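PDB 7C2A: SGNH-hydrolase family esterase from Altererythrobacter indicus, which hydrolyses ester bonds, and may act as a lysophospholipase. Local coordinates for residues Glu4-Phe16 with Asp70-Asn82. Residues are numbered along the deposited sequence; the frame is centred on the assembly and turned at random.
Sequences ESRVILAFGDSLF and DKPELAIVELGGN. With ACT (acetate ion), chain G.
Leu9 and Phe11 of strand 6-12 each give their backbone N and O to strand 74-78, parallel to it at 14°. Leu9 N binds Leu74 O and Leu9 O takes Ile76 N; Phe11 N meets Ile76 O at 2.8 Å, and Phe11 O accepts from Glu78 N. Before these, Val7 O accepts from Glu73 N.

Charged groups secure the N-terminal end. Arg6 approaches Glu73 side-on, NE (2.8 Å) and NH2 both reaching OE2 from one face of the carboxylate, whose plane is turned 48° from the guanidinium. Arg6 NH1 holds an acetate ion, probably from the crystallisation liquor, while Glu73 OE1 accepts from Val7 N at 2.9 Å. With an alanine in place of Glu73, Arg6 NE and NH2 would probably lose their shared acceptor and Val7 N its side-chain partner.

At the other end two buried acids meet. Glu78 bends at chi2 (-93°), bringing its OE1 to 2.6 Å from Asp13 OD1, the side chains crossing at about a right angle; OE2 accepts from Asp13 N at 3.1 Å. Asp13 OD1 N-caps helix 14-17 through Leu15 N, and its OD2 receives two waters that bind Gly80 N and Gly81 N, bridging to helix 81-85.

Apolar contacts line both sheet faces. On one, Ile8 CG2 packs on Ile76 CD1, and the Phe16 ring lays a face over Glu78 CB (3.8 Å to the centroid, CH-pi) while its edge meets Ile76 CG2. On the other, Leu9 CB rests on Pro72 CG and Phe11 CE2 touches Leu79 CD1, beside helices 54-66 and 90-106.

These central strands of the parallel SGNH-hydrolase sheet lead into the GDSL motif, Gly12-Asp13-Ser14-Leu15, and Gly80-Gly81-Asn82 of the GxND block; as in relatives, Ser14 is probably the nucleophile and Asn82 part of the oxyanion hole.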
# COMPACT_ATOMS: atom_id res chain seq x y z
N GLU A 4 17.32 -24.29 -2.89
CA GLU A 4 17.26 -22.85 -3.04
C GLU A 4 15.94 -22.31 -2.51
O GLU A 4 14.92 -23.00 -2.47
CB GLU A 4 17.40 -22.46 -4.52
CG GLU A 4 16.39 -23.11 -5.40
CD GLU A 4 16.98 -24.28 -6.14
OE1 GLU A 4 16.91 -24.28 -7.38
OE2 GLU A 4 17.52 -25.19 -5.48
N SER A 5 15.98 -21.04 -2.12
CA SER A 5 14.82 -20.40 -1.53
C SER A 5 13.72 -20.15 -2.57
O SER A 5 13.98 -20.01 -3.77
CB SER A 5 15.25 -19.07 -0.91
OG SER A 5 16.19 -19.30 0.12
N ARG A 6 12.49 -20.07 -2.07
CA ARG A 6 11.33 -19.71 -2.88
C ARG A 6 11.26 -18.21 -3.08
O ARG A 6 11.32 -17.44 -2.11
CB ARG A 6 10.04 -20.16 -2.18
CG ARG A 6 10.08 -21.55 -1.58
CD ARG A 6 10.18 -22.64 -2.65
NE ARG A 6 9.22 -22.46 -3.74
CZ ARG A 6 7.94 -22.80 -3.66
NH1 ARG A 6 7.44 -23.35 -2.55
NH2 ARG A 6 7.13 -22.58 -4.69
N VAL A 7 11.08 -17.78 -4.31
CA VAL A 7 11.13 -16.36 -4.65
C VAL A 7 9.73 -15.77 -4.63
O VAL A 7 8.84 -16.24 -5.34
CB VAL A 7 11.83 -16.16 -6.00
CG1 VAL A 7 11.83 -14.69 -6.37
CG2 VAL A 7 13.26 -16.71 -5.93
N ILE A 8 9.55 -14.71 -3.84
CA ILE A 8 8.28 -14.01 -3.74
C ILE A 8 8.52 -12.55 -4.07
O ILE A 8 9.45 -11.94 -3.53
CB ILE A 8 7.66 -14.14 -2.33
CG1 ILE A 8 7.45 -15.61 -1.96
CG2 ILE A 8 6.36 -13.34 -2.24
CD1 ILE A 8 7.00 -15.84 -0.53
N LEU A 9 7.70 -11.98 -4.95
CA LEU A 9 7.77 -10.56 -5.25
C LEU A 9 6.79 -9.80 -4.36
O LEU A 9 5.59 -10.08 -4.38
CB LEU A 9 7.39 -10.34 -6.72
CG LEU A 9 7.36 -8.87 -7.15
CD1 LEU A 9 8.76 -8.26 -7.08
CD2 LEU A 9 6.79 -8.71 -8.55
N ALA A 10 7.29 -8.85 -3.58
CA ALA A 10 6.46 -7.96 -2.77
C ALA A 10 6.37 -6.63 -3.51
O ALA A 10 7.28 -5.81 -3.44
CB ALA A 10 7.04 -7.81 -1.37
N PHE A 11 5.27 -6.43 -4.24
CA PHE A 11 5.11 -5.30 -5.15
C PHE A 11 4.13 -4.32 -4.52
O PHE A 11 2.93 -4.60 -4.49
CB PHE A 11 4.60 -5.81 -6.50
CG PHE A 11 4.65 -4.79 -7.61
CD1 PHE A 11 5.86 -4.44 -8.19
CD2 PHE A 11 3.49 -4.18 -8.07
CE1 PHE A 11 5.92 -3.50 -9.22
CE2 PHE A 11 3.53 -3.25 -9.11
CZ PHE A 11 4.74 -2.90 -9.68
N GLY A 12 4.62 -3.21 -3.99
CA GLY A 12 3.77 -2.31 -3.25
C GLY A 12 4.34 -0.94 -3.06
O GLY A 12 5.18 -0.48 -3.83
N ASP A 13 3.85 -0.28 -2.01
CA ASP A 13 4.17 1.12 -1.75
C ASP A 13 4.93 1.26 -0.44
O ASP A 13 5.74 0.39 -0.10
CB ASP A 13 2.91 2.01 -1.83
CG ASP A 13 1.79 1.54 -0.93
OD1 ASP A 13 2.10 0.94 0.14
OD2 ASP A 13 0.61 1.77 -1.24
N SER A 14 4.68 2.34 0.31
CA SER A 14 5.42 2.55 1.56
C SER A 14 5.17 1.46 2.59
O SER A 14 5.99 1.29 3.50
CB SER A 14 5.09 3.92 2.16
OG SER A 14 3.70 4.05 2.37
N LEU A 15 4.05 0.74 2.50
CA LEU A 15 3.79 -0.35 3.44
C LEU A 15 4.67 -1.56 3.19
O LEU A 15 4.85 -2.38 4.09
CB LEU A 15 2.32 -0.75 3.39
CG LEU A 15 1.29 0.35 3.70
CD1 LEU A 15 -0.12 -0.21 3.60
CD2 LEU A 15 1.52 0.94 5.08
N PHE A 16 5.19 -1.71 1.97
CA PHE A 16 6.21 -2.72 1.71
C PHE A 16 7.62 -2.16 1.78
O PHE A 16 8.53 -2.86 2.23
CB PHE A 16 5.98 -3.37 0.33
CG PHE A 16 4.89 -4.42 0.30
CD1 PHE A 16 4.14 -4.71 1.43
CD2 PHE A 16 4.63 -5.10 -0.87
CE1 PHE A 16 3.14 -5.69 1.37
CE2 PHE A 16 3.65 -6.07 -0.93
CZ PHE A 16 2.91 -6.37 0.19
N ASP A 70 15.54 -14.48 -10.99
CA ASP A 70 14.70 -15.64 -10.76
C ASP A 70 13.24 -15.21 -10.84
O ASP A 70 12.83 -14.28 -10.14
CB ASP A 70 14.93 -16.24 -9.38
CG ASP A 70 16.36 -16.68 -9.17
OD1 ASP A 70 16.90 -17.40 -10.05
OD2 ASP A 70 16.92 -16.31 -8.12
N LYS A 71 12.47 -15.90 -11.65
CA LYS A 71 11.07 -15.55 -11.82
C LYS A 71 10.32 -15.72 -10.50
O LYS A 71 10.46 -16.76 -9.85
CB LYS A 71 10.46 -16.46 -12.87
CG LYS A 71 9.05 -16.09 -13.26
CD LYS A 71 8.52 -17.06 -14.29
CE LYS A 71 7.19 -16.59 -14.82
NZ LYS A 71 6.73 -17.46 -15.94
N PRO A 72 9.53 -14.74 -10.08
CA PRO A 72 8.76 -14.91 -8.85
C PRO A 72 7.82 -16.10 -8.93
O PRO A 72 7.19 -16.36 -9.95
CB PRO A 72 7.98 -13.60 -8.74
CG PRO A 72 8.83 -12.60 -9.48
CD PRO A 72 9.39 -13.38 -10.64
N GLU A 73 7.74 -16.81 -7.81
CA GLU A 73 6.82 -17.93 -7.67
C GLU A 73 5.49 -17.50 -7.05
O GLU A 73 4.52 -18.27 -7.09
CB GLU A 73 7.50 -19.04 -6.85
CG GLU A 73 8.81 -19.51 -7.51
CD GLU A 73 9.63 -20.43 -6.62
OE1 GLU A 73 10.68 -19.99 -6.12
OE2 GLU A 73 9.22 -21.60 -6.45
N LEU A 74 5.41 -16.28 -6.56
CA LEU A 74 4.20 -15.66 -6.05
C LEU A 74 4.47 -14.17 -6.10
O LEU A 74 5.58 -13.74 -5.80
CB LEU A 74 3.94 -16.07 -4.59
CG LEU A 74 2.85 -15.31 -3.83
CD1 LEU A 74 1.48 -15.58 -4.42
CD2 LEU A 74 2.86 -15.69 -2.36
N ALA A 75 3.45 -13.40 -6.49
CA ALA A 75 3.52 -11.94 -6.45
C ALA A 75 2.46 -11.44 -5.49
O ALA A 75 1.27 -11.76 -5.65
CB ALA A 75 3.27 -11.33 -7.83
N ILE A 76 2.88 -10.66 -4.51
CA ILE A 76 1.98 -10.01 -3.56
C ILE A 76 1.83 -8.57 -4.01
O ILE A 76 2.83 -7.84 -4.08
CB ILE A 76 2.52 -10.08 -2.13
CG1 ILE A 76 2.88 -11.52 -1.73
CG2 ILE A 76 1.51 -9.46 -1.18
CD1 ILE A 76 3.57 -11.64 -0.36
N VAL A 77 0.61 -8.14 -4.31
CA VAL A 77 0.37 -6.82 -4.88
C VAL A 77 -0.37 -5.98 -3.85
O VAL A 77 -1.47 -6.35 -3.41
CB VAL A 77 -0.41 -6.90 -6.20
CG1 VAL A 77 -0.74 -5.50 -6.71
CG2 VAL A 77 0.36 -7.69 -7.23
N GLU A 78 0.22 -4.84 -3.48
CA GLU A 78 -0.27 -3.99 -2.40
C GLU A 78 -0.21 -2.54 -2.88
O GLU A 78 0.78 -1.86 -2.66
CB GLU A 78 0.61 -4.22 -1.17
CG GLU A 78 0.28 -3.36 0.03
CD GLU A 78 1.10 -2.08 0.10
OE1 GLU A 78 0.48 -1.03 0.38
OE2 GLU A 78 2.33 -2.11 -0.10
N LEU A 79 -1.26 -2.09 -3.55
CA LEU A 79 -1.27 -0.75 -4.11
C LEU A 79 -2.68 -0.19 -4.07
O LEU A 79 -3.67 -0.94 -4.09
CB LEU A 79 -0.79 -0.73 -5.57
CG LEU A 79 0.70 -0.98 -5.77
CD1 LEU A 79 0.99 -1.13 -7.25
CD2 LEU A 79 1.52 0.14 -5.19
N GLY A 80 -2.77 1.13 -4.06
CA GLY A 80 -4.04 1.84 -4.07
C GLY A 80 -4.16 2.84 -2.95
O GLY A 80 -4.93 3.81 -3.05
N GLY A 81 -3.42 2.62 -1.87
CA GLY A 81 -3.46 3.56 -0.76
C GLY A 81 -3.08 4.97 -1.18
O GLY A 81 -3.67 5.94 -0.71
N ASN A 82 -2.10 5.10 -2.08
CA ASN A 82 -1.67 6.46 -2.52
C ASN A 82 -2.75 7.08 -3.41
O ASN A 82 -2.89 8.31 -3.37
CB ASN A 82 -0.26 6.47 -3.10
CG ASN A 82 0.77 6.33 -2.00
OD1 ASN A 82 0.82 7.14 -1.08
ND2 ASN A 82 1.56 5.28 -2.07
C ACT G . 7.81 -24.99 0.25
O ACT G . 6.71 -25.28 -0.30
OXT ACT G . 8.63 -24.08 -0.04
CH3 ACT G . 8.22 -25.88 1.47
O HOH W 1 -0.60 2.90 -3.39
O HOH W 2 -1.77 0.50 -1.01
O HOH W 3 3.14 4.79 -0.15